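Local coordinates for flagellin hook IN motif family (Aeromonas hydrophila subsp. hydrophila, PDB 6XI1), which probably forms part of the calcium-stiffened extender region of an RTX adhesin, a row of tandem beta-sandwich repeats that holds the adhesive end away from the bacterium, at residues A[84-89]-A[118-123]; A[156-161]-A[167-172]. All blocks are in the same frame, centred on the assembly; numbering follows the deposited sequence.

Following the chain from its N terminus, interaction 1 comes first: it brings strand 85-91 against strand 117-125 and closes a loop of 28 residues that contains strand 103-111. Interaction 2 opens only after interaction 1 has closed, so the two lie in series and neither nest nor cross. It joins the end of strand 149-159 to the run leading into strand 172-176, across a loop of five residues. Their centres are 38 Å apart, with the nearest atoms about 17 Å from each other. Interaction 1 belongs to the interior of one beta-sandwich repeat, while interaction 2 lies at a calcium-bearing end of the next.

Interaction 1: residues A[84-89]-A[118-123]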
ATOM      1  N   GLY A  84      17.874  67.801 -47.544  1.00 37.94           N
ATOM      2  CA  GLY A  84      17.719  67.776 -46.073  1.00 34.42           C
ATOM      3  C   GLY A  84      16.844  66.626 -45.596  1.00 31.05           C
ATOM      4  O   GLY A  84      16.398  66.661 -44.430  1.00 31.39           O
ATOM      5  N   ALA A  85      16.545  65.668 -46.465  1.00 30.88           N
ATOM      6  CA  ALA A  85      15.729  64.489 -46.108  1.00 31.93           C
ATOM      7  C   ALA A  85      16.663  63.447 -45.491  1.00 27.89           C
ATOM      8  O   ALA A  85      17.450  62.872 -46.260  1.00 29.41           O
ATOM      9  CB  ALA A  85      14.994  63.928 -47.289  1.00 32.18           C
ATOM     10  N   TRP A  86      16.538  63.220 -44.177  1.00 29.13           N
ATOM     11  CA  TRP A  86      17.350  62.230 -43.419  1.00 27.70           C
ATOM     12  C   TRP A  86      16.529  60.968 -43.134  1.00 25.83           C
ATOM     13  O   TRP A  86      15.283  61.021 -43.009  1.00 24.03           O
ATOM     14  CB  TRP A  86      17.974  62.806 -42.133  1.00 25.89           C
ATOM     15  CG  TRP A  86      17.021  63.347 -41.120  1.00 24.62           C
ATOM     16  CD1 TRP A  86      16.739  64.650 -40.895  1.00 25.05           C
ATOM     17  CD2 TRP A  86      16.282  62.601 -40.127  1.00 27.91           C
ATOM     18  NE1 TRP A  86      15.836  64.786 -39.884  1.00 28.24           N
ATOM     19  CE2 TRP A  86      15.545  63.543 -39.378  1.00 28.21           C
ATOM     20  CE3 TRP A  86      16.187  61.244 -39.795  1.00 26.57           C
ATOM     21  CZ2 TRP A  86      14.706  63.173 -38.330  1.00 28.56           C
ATOM     22  CZ3 TRP A  86      15.338  60.876 -38.772  1.00 23.55           C
ATOM     23  CH2 TRP A  86      14.612  61.819 -38.056  1.00 25.88           C
ATOM     24  N   THR A  87      17.250  59.855 -43.140  1.00 27.61           N
ATOM     25  CA  THR A  87      16.736  58.499 -42.864  1.00 29.15           C
ATOM     26  C   THR A  87      17.640  57.901 -41.789  1.00 28.78           C
ATOM     27  O   THR A  87      18.846  57.830 -42.010  1.00 27.18           O
ATOM     28  CB  THR A  87      16.723  57.641 -44.133  1.00 31.70           C
ATOM     29  OG1 THR A  87      15.983  58.407 -45.084  1.00 31.86           O
ATOM     30  CG2 THR A  87      16.118  56.265 -43.931  1.00 31.10           C
ATOM     31  N   TYR A  88      17.040  57.476 -40.684  1.00 27.96           N
ATOM     32  CA  TYR A  88      17.724  56.643 -39.663  1.00 28.78           C
ATOM     33  C   TYR A  88      17.325  55.182 -39.890  1.00 27.78           C
ATOM     34  O   TYR A  88      16.116  54.906 -40.086  1.00 24.50           O
ATOM     35  CB  TYR A  88      17.364  57.120 -38.260  1.00 28.31           C
ATOM     36  CG  TYR A  88      17.873  56.206 -37.180  1.00 28.68           C
ATOM     37  CD1 TYR A  88      19.146  56.376 -36.644  1.00 28.12           C
ATOM     38  CD2 TYR A  88      17.092  55.165 -36.710  1.00 29.26           C
ATOM     39  CE1 TYR A  88      19.610  55.556 -35.624  1.00 31.12           C
ATOM     40  CE2 TYR A  88      17.568  54.311 -35.724  1.00 29.62           C
ATOM     41  CZ  TYR A  88      18.816  54.523 -35.160  1.00 29.42           C
ATOM     42  OH  TYR A  88      19.281  53.704 -34.157  1.00 29.31           O
ATOM     43  N   ASN A  89      18.324  54.297 -39.879  1.00 30.74           N
ATOM     44  CA  ASN A  89      18.144  52.825 -39.998  1.00 33.01           C
ATOM     45  C   ASN A  89      18.937  52.140 -38.878  1.00 28.29           C
ATOM     46  O   ASN A  89      20.058  52.555 -38.617  1.00 31.08           O
ATOM     47  CB  ASN A  89      18.611  52.277 -41.349  1.00 36.67           C
ATOM     48  CG  ASN A  89      17.683  52.661 -42.476  1.00 36.66           C
ATOM     49  OD1 ASN A  89      16.471  52.481 -42.395  1.00 40.52           O
ATOM     50  ND2 ASN A  89      18.241  53.242 -43.516  1.00 40.20           N
ATOM     51  N   HIS A 118      24.092  70.572 -37.493  1.00 37.70           N
ATOM     52  CA  HIS A 118      22.865  70.338 -36.709  1.00 32.53           C
ATOM     53  C   HIS A 118      22.889  68.882 -36.253  1.00 28.53           C
ATOM     54  O   HIS A 118      23.433  68.042 -36.997  1.00 31.71           O
ATOM     55  CB  HIS A 118      21.632  70.670 -37.545  1.00 31.84           C
ATOM     56  CG  HIS A 118      20.419  70.912 -36.721  1.00 32.54           C
ATOM     57  ND1 HIS A 118      20.206  72.096 -36.080  1.00 32.69           N
ATOM     58  CD2 HIS A 118      19.348  70.134 -36.440  1.00 32.88           C
ATOM     59  CE1 HIS A 118      19.059  72.051 -35.420  1.00 35.03           C
ATOM     60  NE2 HIS A 118      18.497  70.855 -35.645  1.00 31.44           N
ATOM     61  N   THR A 119      22.221  68.603 -35.144  1.00 33.06           N
ATOM     62  CA  THR A 119      22.133  67.228 -34.591  1.00 34.24           C
ATOM     63  C   THR A 119      20.712  66.695 -34.737  1.00 28.89           C
ATOM     64  O   THR A 119      19.767  67.414 -34.409  1.00 29.94           O
ATOM     65  CB  THR A 119      22.628  67.202 -33.144  1.00 37.47           C
ATOM     66  OG1 THR A 119      23.933  67.773 -33.159  1.00 40.66           O
ATOM     67  CG2 THR A 119      22.701  65.799 -32.584  1.00 36.86           C
ATOM     68  N   VAL A 120      20.604  65.469 -35.228  1.00 29.60           N
ATOM     69  CA  VAL A 120      19.353  64.658 -35.190  1.00 28.66           C
ATOM     70  C   VAL A 120      19.488  63.682 -34.015  1.00 27.72           C
ATOM     71  O   VAL A 120      20.530  63.006 -33.948  1.00 29.01           O
ATOM     72  CB  VAL A 120      19.120  63.927 -36.525  1.00 33.66           C
ATOM     73  CG1 VAL A 120      17.876  63.031 -36.467  1.00 35.55           C
ATOM     74  CG2 VAL A 120      19.025  64.927 -37.679  1.00 37.60           C
ATOM     75  N   THR A 121      18.460  63.633 -33.160  1.00 28.29           N
ATOM     76  CA  THR A 121      18.404  62.803 -31.930  1.00 27.63           C
ATOM     77  C   THR A 121      17.367  61.698 -32.129  1.00 26.51           C
ATOM     78  O   THR A 121      16.151  62.025 -32.297  1.00 27.59           O
ATOM     79  CB  THR A 121      18.095  63.689 -30.720  1.00 31.85           C
ATOM     80  OG1 THR A 121      19.131  64.670 -30.726  1.00 31.59           O
ATOM     81  CG2 THR A 121      18.075  62.968 -29.382  1.00 32.53           C
ATOM     82  N   ILE A 122      17.824  60.450 -32.118  1.00 23.59           N
ATOM     83  CA  ILE A 122      16.962  59.252 -32.309  1.00 23.07           C
ATOM     84  C   ILE A 122      16.873  58.537 -30.955  1.00 25.76           C
ATOM     85  O   ILE A 122      17.925  58.316 -30.326  1.00 22.61           O
ATOM     86  CB  ILE A 122      17.528  58.344 -33.418  1.00 24.85           C
ATOM     87  CG1 ILE A 122      17.731  59.084 -34.740  1.00 25.15           C
ATOM     88  CG2 ILE A 122      16.664  57.117 -33.602  1.00 26.53           C
ATOM     89  CD1 ILE A 122      16.448  59.677 -35.299  1.00 26.84           C
ATOM     90  N   THR A 123      15.659  58.251 -30.490  1.00 23.41           N
ATOM     91  CA  THR A 123      15.403  57.385 -29.315  1.00 24.09           C
ATOM     92  C   THR A 123      14.892  56.021 -29.786  1.00 25.22           C
ATOM     93  O   THR A 123      13.858  55.947 -30.520  1.00 24.36           O
ATOM     94  CB  THR A 123      14.412  58.037 -28.345  1.00 25.14           C
ATOM     95  OG1 THR A 123      14.939  59.329 -28.015  1.00 25.70           O
ATOM     96  CG2 THR A 123      14.209  57.191 -27.106  1.00 27.07           C
TER
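Strands 85-89 and 118-123 put W86 and Y88 opposite V120 and I122, their axes 9.7 Å apart at closest and 33° from parallel, with no hydrogen bond between them. A methyl lies over a face of each aromatic ring. V120 CG1 sits 3.7 Å from the centroid of the six-membered ring of W86, a CH-pi contact with the methyl 10° off the ring normal, while V120 CG2 reaches the pyrrole side, 3.9 Å from W86 NE1. I122 uses both branches: its chi1 of -55° sets CG2 over the centre of the Y88 ring, 3.5 Å from the centroid, and CG1 beside Y88 CD1 at 3.6 Å. CD1, at the end of the CG1 branch, approaches W86 CZ3 obliquely at 3.8 Å, so this one side chain touches both aromatics. L78 and I80 of strand 77-80 extend the apolar surroundings of W86. With all four touching residues buried and only apolar atoms and ring faces meeting, the contact rests on dispersion and CH-pi attraction between the facing layers of a beta-sandwich; the polar atoms of the rings are satisfied outside the two segments, by hydrogen bonds of W86 NE1 to S30 O and Y88 OH to E106 OE1.

Interaction 2: residues A[156-161]-A[167-172]; sequences LSVTDV and AKFLAG. With CA (calcium ion), chain Q.
Apolar contacts centre on F169, whose ring lies against L156 and V158 of strand 149-159. L156 CB comes within 3.5 Å of F169 CZ, the two side chains crossing at about a right angle, and V158 CG1 lies equally close to F169 CE2; both approach the ring obliquely. S157 O is at the ring edge, near its plane. The first torsion of V158 (52°) sets CG1 between its own backbone N and carbonyl carbon, from where the methyl reaches the ring and also packs on the backbone at A167 and K168, 3.6 Å from K168 N. I133 of strand 132-142 and I186 of strand 183-186 pack on F169 as well, which places the ring among several strands of the sandwich.

Beyond V158 the contact becomes one of backbone and small groups. A167 CB rests 3.8 Å from D160 N, and the CA atoms of D160 and A167 are 4.8 Å apart. No hydrogen bond links the two segments directly; K168 and F169 instead make backbone bonds to V219 and E188.

Metal binding accounts for the far end. A chi1 of -163° turns the D160 carboxylate away from the backbone N and onto calcium, which it holds through OD1 and OD2, each 2.5 Å from the ion. N128 OD1, D129 O and the carboxylates of D162, E166 and D220 complete the site. The carboxylates of D160, D162, E166 and D220 probably depend on the cation to offset their mutual repulsion. D162 and E166 come from the loop between the two segments, so calcium ties together the ends that A167 and D160 bring close. An apolar cluster around F169 beside an acidic calcium-binding loop is consistent with the end of a bacterial cadherin-like beta-sandwich, here next to its junction with the preceding repeat.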
ATOM      1  N   LEU A 156      16.174  23.835 -13.594  1.00 15.31           N
ATOM      2  CA  LEU A 156      15.767  24.607 -14.779  1.00 16.37           C
ATOM      3  C   LEU A 156      16.866  25.619 -15.089  1.00 18.51           C
ATOM      4  O   LEU A 156      17.613  26.024 -14.186  1.00 18.04           O
ATOM      5  CB  LEU A 156      14.464  25.331 -14.526  1.00 17.07           C
ATOM      6  CG  LEU A 156      13.252  24.405 -14.384  1.00 18.05           C
ATOM      7  CD1 LEU A 156      12.034  25.234 -14.017  1.00 18.99           C
ATOM      8  CD2 LEU A 156      12.988  23.687 -15.698  1.00 18.41           C
ATOM      9  N   SER A 157      16.940  26.034 -16.320  1.00 19.82           N
ATOM     10  CA  SER A 157      17.866  27.127 -16.666  1.00 22.82           C
ATOM     11  C   SER A 157      17.061  28.099 -17.517  1.00 20.63           C
ATOM     12  O   SER A 157      16.017  27.719 -18.110  1.00 21.00           O
ATOM     13  CB  SER A 157      19.126  26.626 -17.335  1.00 29.43           C
ATOM     14  OG  SER A 157      18.773  26.072 -18.573  1.00 37.45           O
ATOM     15  N   VAL A 158      17.470  29.341 -17.471  1.00 19.73           N
ATOM     16  CA  VAL A 158      16.720  30.430 -18.146  1.00 19.02           C
ATOM     17  C   VAL A 158      17.732  31.325 -18.866  1.00 20.02           C
ATOM     18  O   VAL A 158      18.726  31.694 -18.244  1.00 20.77           O
ATOM     19  CB  VAL A 158      15.856  31.182 -17.133  1.00 17.97           C
ATOM     20  CG1 VAL A 158      16.633  31.651 -15.907  1.00 20.00           C
ATOM     21  CG2 VAL A 158      15.117  32.299 -17.808  1.00 20.04           C
ATOM     22  N   THR A 159      17.386  31.696 -20.090  1.00 20.76           N
ATOM     23  CA  THR A 159      18.005  32.791 -20.856  1.00 23.11           C
ATOM     24  C   THR A 159      16.939  33.849 -21.075  1.00 21.37           C
ATOM     25  O   THR A 159      15.777  33.499 -21.231  1.00 22.29           O
ATOM     26  CB  THR A 159      18.624  32.235 -22.147  1.00 23.51           C
ATOM     27  OG1 THR A 159      17.633  31.745 -23.048  1.00 25.14           O
ATOM     28  CG2 THR A 159      19.602  31.117 -21.861  1.00 28.14           C
ATOM     29  N   ASP A 160      17.366  35.096 -21.189  1.00 21.07           N
ATOM     30  CA  ASP A 160      16.498  36.242 -21.511  1.00 19.63           C
ATOM     31  C   ASP A 160      17.348  37.283 -22.233  1.00 20.78           C
ATOM     32  O   ASP A 160      18.218  37.870 -21.622  1.00 19.71           O
ATOM     33  CB  ASP A 160      15.863  36.809 -20.236  1.00 19.77           C
ATOM     34  CG  ASP A 160      14.683  37.698 -20.518  1.00 22.22           C
ATOM     35  OD1 ASP A 160      14.799  38.586 -21.427  1.00 19.07           O
ATOM     36  OD2 ASP A 160      13.678  37.577 -19.756  1.00 21.11           O
ATOM     37  N   VAL A 161      17.013  37.535 -23.480  1.00 21.25           N
ATOM     38  CA  VAL A 161      17.798  38.451 -24.349  1.00 24.78           C
ATOM     39  C   VAL A 161      17.724  39.852 -23.770  1.00 22.01           C
ATOM     40  O   VAL A 161      18.618  40.606 -24.078  1.00 20.42           O
ATOM     41  CB  VAL A 161      17.357  38.398 -25.815  1.00 27.59           C
ATOM     42  CG1 VAL A 161      17.465  36.989 -26.383  1.00 31.46           C
ATOM     43  CG2 VAL A 161      15.992  38.989 -26.013  1.00 30.32           C
ATOM     44  N   ALA A 167      17.482  37.206 -16.585  1.00 18.30           N
ATOM     45  CA  ALA A 167      17.800  35.783 -16.889  1.00 19.50           C
ATOM     46  C   ALA A 167      17.974  35.059 -15.552  1.00 20.22           C
ATOM     47  O   ALA A 167      19.079  34.565 -15.254  1.00 21.78           O
ATOM     48  CB  ALA A 167      19.027  35.637 -17.798  1.00 21.48           C
ATOM     49  N   LYS A 168      16.914  35.074 -14.721  1.00 19.12           N
ATOM     50  CA  LYS A 168      16.958  34.532 -13.355  1.00 21.36           C
ATOM     51  C   LYS A 168      15.518  34.138 -13.019  1.00 17.36           C
ATOM     52  O   LYS A 168      14.596  34.723 -13.639  1.00 17.83           O
ATOM     53  CB  LYS A 168      17.303  35.587 -12.290  1.00 28.06           C
ATOM     54  CG  LYS A 168      18.647  36.278 -12.390  1.00 37.38           C
ATOM     55  CD  LYS A 168      19.002  36.972 -11.081  1.00 40.40           C
ATOM     56  CE  LYS A 168      18.828  38.473 -11.075  1.00 48.02           C
ATOM     57  NZ  LYS A 168      20.136  39.172 -11.183  1.00 50.92           N
ATOM     58  N   PHE A 169      15.361  33.187 -12.116  1.00 17.73           N
ATOM     59  CA  PHE A 169      14.019  32.857 -11.584  1.00 16.46           C
ATOM     60  C   PHE A 169      13.701  33.830 -10.450  1.00 16.69           C
ATOM     61  O   PHE A 169      14.633  34.229  -9.706  1.00 18.55           O
ATOM     62  CB  PHE A 169      13.948  31.402 -11.140  1.00 16.39           C
ATOM     63  CG  PHE A 169      14.008  30.456 -12.300  1.00 16.62           C
ATOM     64  CD1 PHE A 169      12.865  30.160 -13.028  1.00 17.90           C
ATOM     65  CD2 PHE A 169      15.231  30.011 -12.766  1.00 17.05           C
ATOM     66  CE1 PHE A 169      12.943  29.300 -14.116  1.00 17.33           C
ATOM     67  CE2 PHE A 169      15.306  29.176 -13.866  1.00 17.85           C
ATOM     68  CZ  PHE A 169      14.154  28.838 -14.545  1.00 18.95           C
ATOM     69  N   LEU A 170      12.409  34.094 -10.247  1.00 18.14           N
ATOM     70  CA  LEU A 170      11.899  34.625  -8.968  1.00 18.98           C
ATOM     71  C   LEU A 170      11.984  33.481  -7.985  1.00 17.75           C
ATOM     72  O   LEU A 170      11.327  32.405  -8.229  1.00 18.92           O
ATOM     73  CB  LEU A 170      10.476  35.144  -9.137  1.00 24.03           C
ATOM     74  CG  LEU A 170      10.352  36.315 -10.105  1.00 27.99           C
ATOM     75  CD1 LEU A 170       8.886  36.719 -10.285  1.00 30.36           C
ATOM     76  CD2 LEU A 170      11.218  37.489  -9.644  1.00 30.02           C
ATOM     77  N   ALA A 171      12.793  33.637  -6.942  1.00 15.96           N
ATOM     78  CA  ALA A 171      12.975  32.570  -5.948  1.00 17.42           C
ATOM     79  C   ALA A 171      11.683  32.449  -5.132  1.00 17.49           C
ATOM     80  O   ALA A 171      11.089  33.503  -4.783  1.00 19.89           O
ATOM     81  CB  ALA A 171      14.157  32.839  -5.070  1.00 17.60           C
ATOM     82  N   GLY A 172      11.281  31.233  -4.788  1.00 17.97           N
ATOM     83  CA  GLY A 172      10.090  31.037  -3.932  1.00 18.64           C
ATOM     84  C   GLY A 172       9.288  29.834  -4.352  1.00 18.70           C
ATOM     85  O   GLY A 172       9.826  28.941  -4.986  1.00 14.50           O
TER
HETATM   86 CA    CA Q 515      12.552  39.448 -20.869  1.00 18.38          CA